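Sodium/sialic acid symporter SiaT (Proteus mirabilis, PDB 5NV9) couples the uptake of the sialic acid N-acetylneuraminic acid to the inward flow of sodium ions down their gradient across the cell inner membrane. Local coordinates at residues F93-R101 / D265-L274. Numbering follows the deposited sequence. Where two conformers were deposited one is given.
Sequences FYFYIPFFR and DSIKETKRTL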
loop_
_atom_site.group_PDB
_atom_site.type_symbol
_atom_site.label_atom_id
_atom_site.label_comp_id
_atom_site.label_asym_id
_atom_site.label_seq_id
_atom_site.Cartn_x
_atom_site.Cartn_y
_atom_site.Cartn_z
ATOM N N PHE A 93 -7.128 -16.038 -5.454
ATOM C CA PHE A 93 -7.403 -17.243 -4.669
ATOM C C PHE A 93 -7.232 -18.530 -5.467
ATOM O O PHE A 93 -6.586 -19.452 -5.009
ATOM C CB PHE A 93 -8.808 -17.170 -4.043
ATOM C CG PHE A 93 -9.097 -18.275 -3.082
ATOM C CD1 PHE A 93 -8.479 -18.296 -1.839
ATOM C CD2 PHE A 93 -9.968 -19.301 -3.431
ATOM C CE1 PHE A 93 -8.727 -19.314 -0.931
ATOM C CE2 PHE A 93 -10.251 -20.334 -2.530
ATOM C CZ PHE A 93 -9.607 -20.351 -1.278
ATOM N N TYR A 94 -7.842 -18.613 -6.631
ATOM C CA TYR A 94 -7.827 -19.825 -7.391
ATOM C C TYR A 94 -6.524 -20.084 -8.110
ATOM O O TYR A 94 -6.104 -21.226 -8.173
ATOM C CB TYR A 94 -9.002 -19.863 -8.375
ATOM C CG TYR A 94 -10.306 -20.051 -7.641
ATOM C CD1 TYR A 94 -10.478 -21.145 -6.756
ATOM C CD2 TYR A 94 -11.376 -19.163 -7.810
ATOM C CE1 TYR A 94 -11.657 -21.325 -6.046
ATOM C CE2 TYR A 94 -12.568 -19.336 -7.108
ATOM C CZ TYR A 94 -12.704 -20.425 -6.237
ATOM O OH TYR A 94 -13.870 -20.611 -5.515
ATOM N N PHE A 95 -5.850 -19.055 -8.626
ATOM C CA PHE A 95 -4.692 -19.321 -9.494
ATOM C C PHE A 95 -3.354 -19.076 -8.833
ATOM O O PHE A 95 -2.383 -19.719 -9.254
ATOM C CB PHE A 95 -4.810 -18.538 -10.784
ATOM C CG PHE A 95 -5.987 -18.947 -11.609
ATOM C CD1 PHE A 95 -6.074 -20.230 -12.112
ATOM C CD2 PHE A 95 -7.008 -18.057 -11.893
ATOM C CE1 PHE A 95 -7.178 -20.632 -12.861
ATOM C CE2 PHE A 95 -8.086 -18.434 -12.671
ATOM C CZ PHE A 95 -8.183 -19.735 -13.138
ATOM N N TYR A 96 -3.274 -18.153 -7.848
ATOM C CA TYR A 96 -1.951 -17.714 -7.303
ATOM C C TYR A 96 -1.695 -18.344 -5.956
ATOM O O TYR A 96 -0.700 -18.995 -5.766
ATOM C CB TYR A 96 -1.860 -16.188 -7.212
ATOM C CG TYR A 96 -1.736 -15.427 -8.550
ATOM C CD1 TYR A 96 -2.810 -15.238 -9.378
ATOM C CD2 TYR A 96 -0.514 -14.863 -8.932
ATOM C CE1 TYR A 96 -2.704 -14.551 -10.606
ATOM C CE2 TYR A 96 -0.376 -14.140 -10.126
ATOM C CZ TYR A 96 -1.466 -14.013 -10.973
ATOM O OH TYR A 96 -1.265 -13.307 -12.137
ATOM N N ILE A 97 -2.641 -18.178 -5.017
ATOM C CA ILE A 97 -2.451 -18.587 -3.581
ATOM C C ILE A 97 -2.029 -20.063 -3.345
ATOM O O ILE A 97 -1.080 -20.311 -2.538
ATOM C CB ILE A 97 -3.631 -18.145 -2.697
ATOM C CG1 ILE A 97 -3.474 -16.640 -2.434
ATOM C CG2 ILE A 97 -3.712 -18.948 -1.411
ATOM C CD1 ILE A 97 -4.672 -15.979 -1.766
ATOM N N PRO A 98 -2.561 -20.990 -4.143
ATOM C CA PRO A 98 -2.076 -22.385 -4.008
ATOM C C PRO A 98 -0.587 -22.579 -4.246
ATOM O O PRO A 98 0.034 -23.370 -3.528
ATOM C CB PRO A 98 -2.933 -23.171 -5.018
ATOM C CG PRO A 98 -4.155 -22.330 -5.213
ATOM C CD PRO A 98 -3.671 -20.896 -5.114
ATOM N N PHE A 99 0.003 -21.850 -5.197
ATOM C CA PHE A 99 1.462 -21.946 -5.403
ATOM C C PHE A 99 2.220 -21.391 -4.240
ATOM O O PHE A 99 3.158 -22.026 -3.737
ATOM C CB PHE A 99 1.904 -21.258 -6.698
ATOM C CG PHE A 99 1.520 -22.042 -7.927
ATOM C CD1 PHE A 99 0.284 -21.899 -8.490
ATOM C CD2 PHE A 99 2.418 -22.944 -8.498
ATOM C CE1 PHE A 99 -0.064 -22.647 -9.583
ATOM C CE2 PHE A 99 2.065 -23.680 -9.603
ATOM C CZ PHE A 99 0.814 -23.540 -10.138
ATOM N N PHE A 100 1.771 -20.227 -3.779
ATOM C CA PHE A 100 2.425 -19.528 -2.687
ATOM C C PHE A 100 2.380 -20.401 -1.419
ATOM O O PHE A 100 3.376 -20.497 -0.687
ATOM C CB PHE A 100 1.749 -18.149 -2.399
ATOM C CG PHE A 100 2.007 -17.068 -3.449
ATOM C CD1 PHE A 100 3.275 -16.840 -3.973
ATOM C CD2 PHE A 100 0.983 -16.244 -3.887
ATOM C CE1 PHE A 100 3.494 -15.815 -4.937
ATOM C CE2 PHE A 100 1.194 -15.237 -4.842
ATOM C CZ PHE A 100 2.448 -15.006 -5.361
ATOM N N ARG A 101 1.230 -20.987 -1.129
ATOM C CA ARG A 101 1.098 -21.782 0.044
ATOM C C ARG A 101 1.877 -23.082 -0.049
ATOM O O ARG A 101 2.523 -23.453 0.916
ATOM C CB ARG A 101 -0.364 -22.063 0.363
ATOM C CG ARG A 101 -0.986 -20.790 0.938
ATOM C CD ARG A 101 -2.421 -20.970 1.375
ATOM N NE ARG A 101 -2.489 -21.804 2.575
ATOM C CZ ARG A 101 -2.230 -21.425 3.829
ATOM N NH1 ARG A 101 -1.843 -20.176 4.149
ATOM N NH2 ARG A 101 -2.345 -22.322 4.759
ATOM N N ASP A 265 -3.368 -20.697 8.822
ATOM C CA ASP A 265 -2.988 -22.089 8.981
ATOM C C ASP A 265 -3.679 -23.026 7.990
ATOM O O ASP A 265 -3.259 -24.137 7.815
ATOM C CB ASP A 265 -3.240 -22.547 10.408
ATOM C CG ASP A 265 -2.331 -23.637 10.809
ATOM O OD1 ASP A 265 -1.120 -23.399 10.847
ATOM O OD2 ASP A 265 -2.822 -24.747 11.079
ATOM N N SER A 266 -4.733 -22.568 7.346
ATOM C CA SER A 266 -5.437 -23.403 6.400
ATOM C C SER A 266 -5.936 -22.549 5.275
ATOM O O SER A 266 -5.869 -21.303 5.331
ATOM C CB SER A 266 -6.626 -24.036 7.112
ATOM O OG SER A 266 -7.548 -23.023 7.520
ATOM N N ILE A 267 -6.465 -23.215 4.247
ATOM C CA ILE A 267 -6.969 -22.529 3.059
ATOM C C ILE A 267 -8.312 -21.908 3.431
ATOM O O ILE A 267 -8.698 -20.869 2.882
ATOM C CB ILE A 267 -7.013 -23.434 1.805
ATOM C CG1 ILE A 267 -7.261 -22.611 0.531
ATOM C CG2 ILE A 267 -8.100 -24.467 1.907
ATOM C CD1 ILE A 267 -6.007 -21.975 -0.049
ATOM N N LYS A 268 -9.003 -22.513 4.401
ATOM C CA LYS A 268 -10.276 -21.970 4.907
ATOM C C LYS A 268 -10.071 -20.579 5.467
ATOM O O LYS A 268 -10.860 -19.654 5.182
ATOM C CB LYS A 268 -10.862 -22.857 5.988
ATOM C CG LYS A 268 -12.130 -22.352 6.671
ATOM C CD LYS A 268 -12.546 -23.328 7.784
ATOM C CE LYS A 268 -13.560 -22.688 8.712
ATOM N NZ LYS A 268 -14.380 -23.708 9.384
ATOM N N GLU A 269 -9.006 -20.446 6.259
ATOM C CA GLU A 269 -8.679 -19.159 6.922
ATOM C C GLU A 269 -8.125 -18.161 5.905
ATOM O O GLU A 269 -8.345 -16.973 6.049
ATOM C CB GLU A 269 -7.695 -19.384 8.075
ATOM C CG GLU A 269 -8.367 -20.012 9.300
ATOM C CD GLU A 269 -9.522 -19.143 9.814
ATOM O OE1 GLU A 269 -9.487 -17.898 9.635
ATOM O OE2 GLU A 269 -10.511 -19.685 10.367
ATOM N N THR A 270 -7.439 -18.676 4.867
ATOM C CA THR A 270 -6.979 -17.880 3.754
ATOM C C THR A 270 -8.105 -17.229 3.012
ATOM O O THR A 270 -8.012 -16.037 2.683
ATOM C CB THR A 270 -6.038 -18.686 2.814
ATOM O OG1 THR A 270 -5.017 -19.330 3.606
ATOM C CG2 THR A 270 -5.393 -17.801 1.859
ATOM N N LYS A 271 -9.172 -17.979 2.722
ATOM C CA LYS A 271 -10.374 -17.371 2.166
ATOM C C LYS A 271 -10.973 -16.249 3.058
ATOM O O LYS A 271 -11.446 -15.179 2.585
ATOM C CB LYS A 271 -11.444 -18.453 1.945
ATOM C CG LYS A 271 -12.407 -18.142 0.837
ATOM C CD LYS A 271 -13.704 -18.950 0.900
ATOM C CE LYS A 271 -13.506 -20.364 1.357
ATOM N NZ LYS A 271 -12.597 -21.146 0.474
ATOM N N ARG A 272 -10.998 -16.505 4.353
ATOM C CA ARG A 272 -11.445 -15.486 5.274
ATOM C C ARG A 272 -10.618 -14.203 5.215
ATOM O O ARG A 272 -11.180 -13.109 5.383
ATOM C CB ARG A 272 -11.480 -16.059 6.692
ATOM C CG ARG A 272 -12.659 -16.962 6.831
ATOM C CD ARG A 272 -12.593 -17.774 8.106
ATOM N NE ARG A 272 -13.868 -18.446 8.293
ATOM C CZ ARG A 272 -14.234 -19.113 9.390
ATOM N NH1 ARG A 272 -13.403 -19.220 10.425
ATOM N NH2 ARG A 272 -15.462 -19.647 9.459
ATOM N N THR A 273 -9.301 -14.331 5.012
ATOM C CA THR A 273 -8.457 -13.166 4.795
ATOM C C THR A 273 -8.981 -12.349 3.579
ATOM O O THR A 273 -9.175 -11.115 3.667
ATOM C CB THR A 273 -6.971 -13.577 4.550
ATOM O OG1 THR A 273 -6.459 -14.311 5.649
ATOM C CG2 THR A 273 -6.055 -12.383 4.256
ATOM N N LEU A 274 -9.194 -13.002 2.438
ATOM C CA LEU A 274 -9.632 -12.233 1.251
ATOM C C LEU A 274 -11.014 -11.722 1.462
ATOM O O LEU A 274 -11.315 -10.599 1.037
ATOM C CB LEU A 274 -9.540 -13.000 -0.076
ATOM C CG LEU A 274 -8.185 -13.646 -0.411
ATOM C CD1 LEU A 274 -8.176 -14.494 -1.702
ATOM C CD2 LEU A 274 -7.119 -12.605 -0.571
#
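With CG turned anti to the backbone N (chi1 -172°), the Phe93 ring swings across to Ile267 and Lys271, while Ile267, its CG1 likewise anti (chi1 -168°), sends its tip back between Phe93 and Arg101. The segments belong to helices 89-102 and 267-301 of the LeuT fold, on the cytoplasmic side; the N-to-C directions of 93-101 and 267-274 differ by 129°. The segment axes come no closer than 12.0 Å, a spacing that a large ring such as Phe93 can span: its CZ lies 3.7 Å from Ile267 CG1, and its CB 3.6 Å from Leu274 CD1. CG of Lys271 lies over one face of the ring, displaced toward its rim, and the flexible chain bends so that NZ comes 3.6 Å from Phe93 CZ. Deeper in, branched Ile97 meets Thr270 and Leu274 tip to tip, with CG2 3.9 Å from Thr270 CG2. Thr270 OG1 donates to Ser266 O at 2.8 Å and is also hydrogen-bonded to Thr264 OG1, while Ser266 OG caps the helix at Glu269 N. The long side chain of Arg101 gives NH1 to the carbonyl oxygens of Tyr261 and Thr264. Thr270 OG1 sits over one face of that guanidinium, 3.3 Å from Arg101 NH1 but too poorly angled for a hydrogen bond.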